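Local coordinates for protein macrophage migration inhibitory factor (Oncomelania hupensis, PDB 6LR3) that belongs to the macrophage migration inhibitory factor family, cytokine-like proteins built of beta-alpha-beta units, and is seen here as an assembly of three chains, at residues 8-12 with 13-17; 32-35 with 36-39. All coordinates share one frame; numbering follows the deposited sequence.

Interaction 1: 8-12 with 13-17; sequences TNVAE and KSIPV
Val10 and Ile15 are brought together by their first torsions: in Val10 the CG1 methyl is set anti to the backbone N (chi1 174°), and in Ile15 CG1 lies opposite the carbonyl carbon (chi1 -57°), which directs it back over the preceding residues. The two branches approach at a slant, CG1 of Val10 lying 3.9 Å from CG1 of Ile15. The same valine methyl also rests against CB of Ser14. Ile15 CG1 also lies 3.4 Å from Ala11 O, in van der Waals contact, and the extended chain of Ile15 carries its CD1 to the methyl of Thr8, 4.4 Å from Thr8 CG2. The backbone forms a short 3-10 segment, residues 12-14, held by two successive bonds: Ser14 N donates to Ala11 O at 2.9 Å, and Ile15 N donates to Glu12 O at 3.0 Å with a fairly straight N-H...O angle of 161°. The segment belongs to the loop that leaves strand 3-8 and leads to helix 19-31, the first connection of a beta-alpha-beta crossover. Just ahead of it, an ST turn bends the chain as it comes off the strand, Val10 N donating to Thr8 OG1 at 3.1 Å; that hydroxyl has a further partner in the backbone O of Cys57. A water accepts from Ala11 N at 2.9 Å and is also hydrogen-bonded to Ser14 OG, linking backbone and side chain across the turn. The bent chain of Lys13 curls back and brings NZ to Ser14 OG, a contact modelled unusually short and uncertain in detail. Ile15 also packs on Ser44 and on Leu88 of helix 70-88, while Glu12 packs against Asn47 of a neighbouring subunit.

Interaction 2: 32-35 with 36-39; sequences QKPK and EVMF
Glu36 touches Pro34 across a 3-10-like turn in the connection from helix 19-31 to strand 39-43, within a beta-alpha-beta unit. With chi1 at 78°, its CG sits between the backbone N and the carbonyl carbon and comes alongside the proline ring, 4.2 Å from Pro34 CB. Next, Val37 N donates to Pro34 O at 3.2 Å. The valine CG2 approaches that same oxygen, 3.4 Å from Pro34 O, and lies 4.1 Å from Pro34 CD; one methyl thus touches both a ring carbon and the carbonyl oxygen. Met38 repeats the backbone pattern one residue on, its N donating to the carbonyl of Lys35, whose extended side chain carries NZ to a hydrogen bond with Asn25 OD1. Beyond CB the buried methionine chain, bent twice, packs on Thr24 and Thr28 of helix 19-31 and on Ile4. Phe39 then enters the strand, its backbone bonded to Pro2 and Ile4, and pairs in an antiparallel ladder with a strand of the second subunit. Where the turn gives way to this strand, Met38 N lies 2.9 Å from Lys35 O and Met38 CB 3.3 Å from the same Lys35 O.

Overall arrangement
Interactions 1 and 2 follow one another along the chain and flank helix 19-31: residues 8-17 bring the chain from strand 3-8 to the helix, residues 32-39 from the helix to strand 39-43, parallel to the first. Their centres are 23 Å apart and they do not touch. Both rely on two successive backbone bonds of 3-10 type, but interaction 1 is partly buried, with an isoleucine packed against a valine and a water bridging backbone and serine, whereas interaction 2 is mostly a surface contact of proline, valine and glutamate in which Met38 is the one buried residue among those that touch. Interaction 1 meets a neighbouring subunit through Glu12, while the chain after interaction 2 continues into a sheet shared with one.

Interaction 1: 8-12 with 13-17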
loop_
_atom_site.group_PDB
_atom_site.type_symbol
_atom_site.label_atom_id
_atom_site.label_comp_id
_atom_site.label_asym_id
_atom_site.label_seq_id
_atom_site.Cartn_x
_atom_site.Cartn_y
_atom_site.Cartn_z
ATOM N N THR B 8 6.517 1.811 10.030
ATOM C CA THR B 8 7.610 1.654 11.015
ATOM C C THR B 8 7.115 0.871 12.215
ATOM O O THR B 8 5.957 1.018 12.604
ATOM C CB THR B 8 8.188 3.017 11.414
ATOM O OG1 THR B 8 9.316 2.746 12.264
ATOM C CG2 THR B 8 7.160 3.910 12.111
ATOM N N ASN B 9 8.016 0.090 12.799
ATOM C CA ASN B 9 7.760 -0.610 14.075
ATOM C C ASN B 9 8.050 0.323 15.243
ATOM O O ASN B 9 7.740 -0.055 16.366
ATOM C CB ASN B 9 8.508 -1.924 14.193
ATOM C CG ASN B 9 9.995 -1.781 14.056
ATOM O OD1 ASN B 9 10.494 -0.704 13.739
ATOM N ND2 ASN B 9 10.716 -2.871 14.329
ATOM N N VAL B 10 8.558 1.531 14.998
ATOM C CA VAL B 10 8.738 2.509 16.093
ATOM C C VAL B 10 7.352 2.892 16.605
ATOM O O VAL B 10 6.440 3.178 15.805
ATOM C CB VAL B 10 9.552 3.721 15.636
ATOM C CG1 VAL B 10 9.610 4.787 16.724
ATOM C CG2 VAL B 10 10.941 3.292 15.203
ATOM N N ALA B 11 7.191 2.886 17.938
ATOM C CA ALA B 11 5.887 3.149 18.580
ATOM C C ALA B 11 5.513 4.622 18.410
ATOM O O ALA B 11 6.406 5.473 18.479
ATOM C CB ALA B 11 5.949 2.721 20.015
ATOM N N GLU B 12 4.224 4.893 18.260
ATOM C CA GLU B 12 3.662 6.258 18.094
ATOM C C GLU B 12 4.166 7.144 19.239
ATOM O O GLU B 12 4.567 8.304 18.978
ATOM C CB GLU B 12 2.134 6.199 18.082
ATOM C CG GLU B 12 1.468 7.486 17.620
ATOM C CD GLU B 12 -0.044 7.404 17.526
ATOM O OE1 GLU B 12 -0.606 7.431 16.389
ATOM O OE2 GLU B 12 -0.650 7.291 18.600
ATOM N N LYS B 13 4.198 6.615 20.464
ATOM C CA LYS B 13 4.575 7.433 21.646
ATOM C C LYS B 13 6.031 7.920 21.519
ATOM O O LYS B 13 6.371 8.903 22.174
ATOM C CB LYS B 13 4.369 6.662 22.949
ATOM C CG LYS B 13 5.300 5.487 23.155
ATOM C CD LYS B 13 6.522 5.749 23.994
ATOM C CE LYS B 13 7.592 4.692 23.817
ATOM N NZ LYS B 13 8.944 5.307 23.719
ATOM N N SER B 14 6.871 7.249 20.728
ATOM C CA SER B 14 8.309 7.576 20.552
ATOM C C SER B 14 8.498 8.644 19.471
ATOM O O SER B 14 9.618 9.131 19.342
ATOM C CB SER B 14 9.115 6.373 20.202
ATOM O OG SER B 14 8.960 5.361 21.192
ATOM N N ILE B 15 7.468 8.944 18.693
ATOM C CA ILE B 15 7.599 9.800 17.484
ATOM C C ILE B 15 7.187 11.212 17.821
ATOM O O ILE B 15 6.124 11.440 18.375
ATOM C CB ILE B 15 6.751 9.227 16.339
ATOM C CG1 ILE B 15 7.159 7.791 16.052
ATOM C CG2 ILE B 15 6.880 10.113 15.095
ATOM C CD1 ILE B 15 6.360 7.138 14.966
ATOM N N PRO B 16 7.998 12.221 17.452
ATOM C CA PRO B 16 7.634 13.605 17.694
ATOM C C PRO B 16 6.278 13.927 17.087
ATOM O O PRO B 16 5.969 13.478 15.977
ATOM C CB PRO B 16 8.753 14.397 17.033
ATOM C CG PRO B 16 9.912 13.481 17.122
ATOM C CD PRO B 16 9.325 12.129 16.835
ATOM N N VAL B 17 5.498 14.722 17.799
ATOM C CA VAL B 17 4.101 15.020 17.370
ATOM C C VAL B 17 4.125 15.755 16.024
ATOM O O VAL B 17 3.127 15.655 15.320
ATOM C CB VAL B 17 3.368 15.863 18.438
ATOM C CG1 VAL B 17 3.174 15.059 19.712
ATOM C CG2 VAL B 17 4.096 17.157 18.731
HETATM O O HOH W 1 9.355 2.529 19.778
#

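Interaction 2: 32-35 with 36-39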
loop_
_atom_site.group_PDB
_atom_site.type_symbol
_atom_site.label_atom_id
_atom_site.label_comp_id
_atom_site.label_asym_id
_atom_site.label_seq_id
_atom_site.Cartn_x
_atom_site.Cartn_y
_atom_site.Cartn_z
ATOM N N GLN B 32 8.000 19.861 -5.087
ATOM C CA GLN B 32 7.400 21.069 -5.711
ATOM C C GLN B 32 5.974 20.754 -6.138
ATOM O O GLN B 32 5.589 20.987 -7.319
ATOM C CB GLN B 32 8.258 21.517 -6.899
ATOM C CG GLN B 32 9.657 21.935 -6.494
ATOM C CD GLN B 32 9.633 23.326 -5.952
ATOM O OE1 GLN B 32 9.488 24.280 -6.741
ATOM N NE2 GLN B 32 9.759 23.438 -4.616
ATOM N N LYS B 33 5.173 20.296 -5.183
ATOM C CA LYS B 33 3.729 20.040 -5.362
ATOM C C LYS B 33 2.994 20.891 -4.347
ATOM O O LYS B 33 3.560 21.236 -3.292
ATOM C CB LYS B 33 3.447 18.544 -5.141
ATOM C CG LYS B 33 3.953 17.651 -6.251
ATOM C CD LYS B 33 3.071 17.775 -7.486
ATOM C CE LYS B 33 3.507 16.786 -8.526
ATOM N NZ LYS B 33 2.633 16.879 -9.706
ATOM N N PRO B 34 1.713 21.225 -4.589
ATOM C CA PRO B 34 0.942 22.008 -3.631
ATOM C C PRO B 34 0.863 21.221 -2.320
ATOM O O PRO B 34 0.538 20.041 -2.342
ATOM C CB PRO B 34 -0.419 22.189 -4.283
ATOM C CG PRO B 34 -0.145 21.982 -5.758
ATOM C CD PRO B 34 0.944 20.930 -5.810
ATOM N N LYS B 35 1.106 21.886 -1.208
ATOM C CA LYS B 35 0.995 21.256 0.110
ATOM C C LYS B 35 -0.403 20.646 0.285
ATOM O O LYS B 35 -0.530 19.615 0.926
ATOM C CB LYS B 35 1.223 22.315 1.197
ATOM C CG LYS B 35 1.189 21.762 2.602
ATOM C CD LYS B 35 1.787 22.743 3.563
ATOM C CE LYS B 35 1.492 22.392 4.997
ATOM N NZ LYS B 35 2.248 23.264 5.926
ATOM N N GLU B 36 -1.435 21.292 -0.278
ATOM C CA GLU B 36 -2.837 20.892 0.001
ATOM C C GLU B 36 -3.089 19.462 -0.462
ATOM O O GLU B 36 -3.987 18.851 0.116
ATOM C CB GLU B 36 -3.764 21.930 -0.616
ATOM C CG GLU B 36 -3.954 21.810 -2.103
ATOM C CD GLU B 36 -4.530 23.126 -2.671
ATOM O OE1 GLU B 36 -3.835 24.164 -2.458
ATOM O OE2 GLU B 36 -5.680 23.122 -3.160
ATOM N N VAL B 37 -2.336 18.916 -1.413
ATOM C CA VAL B 37 -2.565 17.536 -1.917
ATOM C C VAL B 37 -1.451 16.611 -1.432
ATOM O O VAL B 37 -1.339 15.504 -1.976
ATOM C CB VAL B 37 -2.746 17.512 -3.440
ATOM C CG1 VAL B 37 -4.050 18.230 -3.816
ATOM C CG2 VAL B 37 -1.535 18.049 -4.186
ATOM N N MET B 38 -0.676 17.012 -0.424
ATOM C CA MET B 38 0.351 16.147 0.195
ATOM C C MET B 38 -0.293 15.354 1.341
ATOM O O MET B 38 -0.721 15.958 2.340
ATOM C CB MET B 38 1.510 16.981 0.743
ATOM C CG MET B 38 2.599 16.158 1.440
ATOM S SD MET B 38 3.494 15.066 0.297
ATOM C CE MET B 38 4.101 16.334 -0.812
ATOM N N PHE B 39 -0.331 14.040 1.220
ATOM C CA PHE B 39 -0.736 13.164 2.325
ATOM C C PHE B 39 0.499 12.580 2.976
ATOM O O PHE B 39 1.477 12.209 2.273
ATOM C CB PHE B 39 -1.568 11.995 1.825
ATOM C CG PHE B 39 -2.901 12.312 1.205
ATOM C CD1 PHE B 39 -2.986 12.702 -0.111
ATOM C CD2 PHE B 39 -4.070 12.115 1.918
ATOM C CE1 PHE B 39 -4.221 12.912 -0.714
ATOM C CE2 PHE B 39 -5.295 12.324 1.327
ATOM C CZ PHE B 39 -5.377 12.705 0.006
#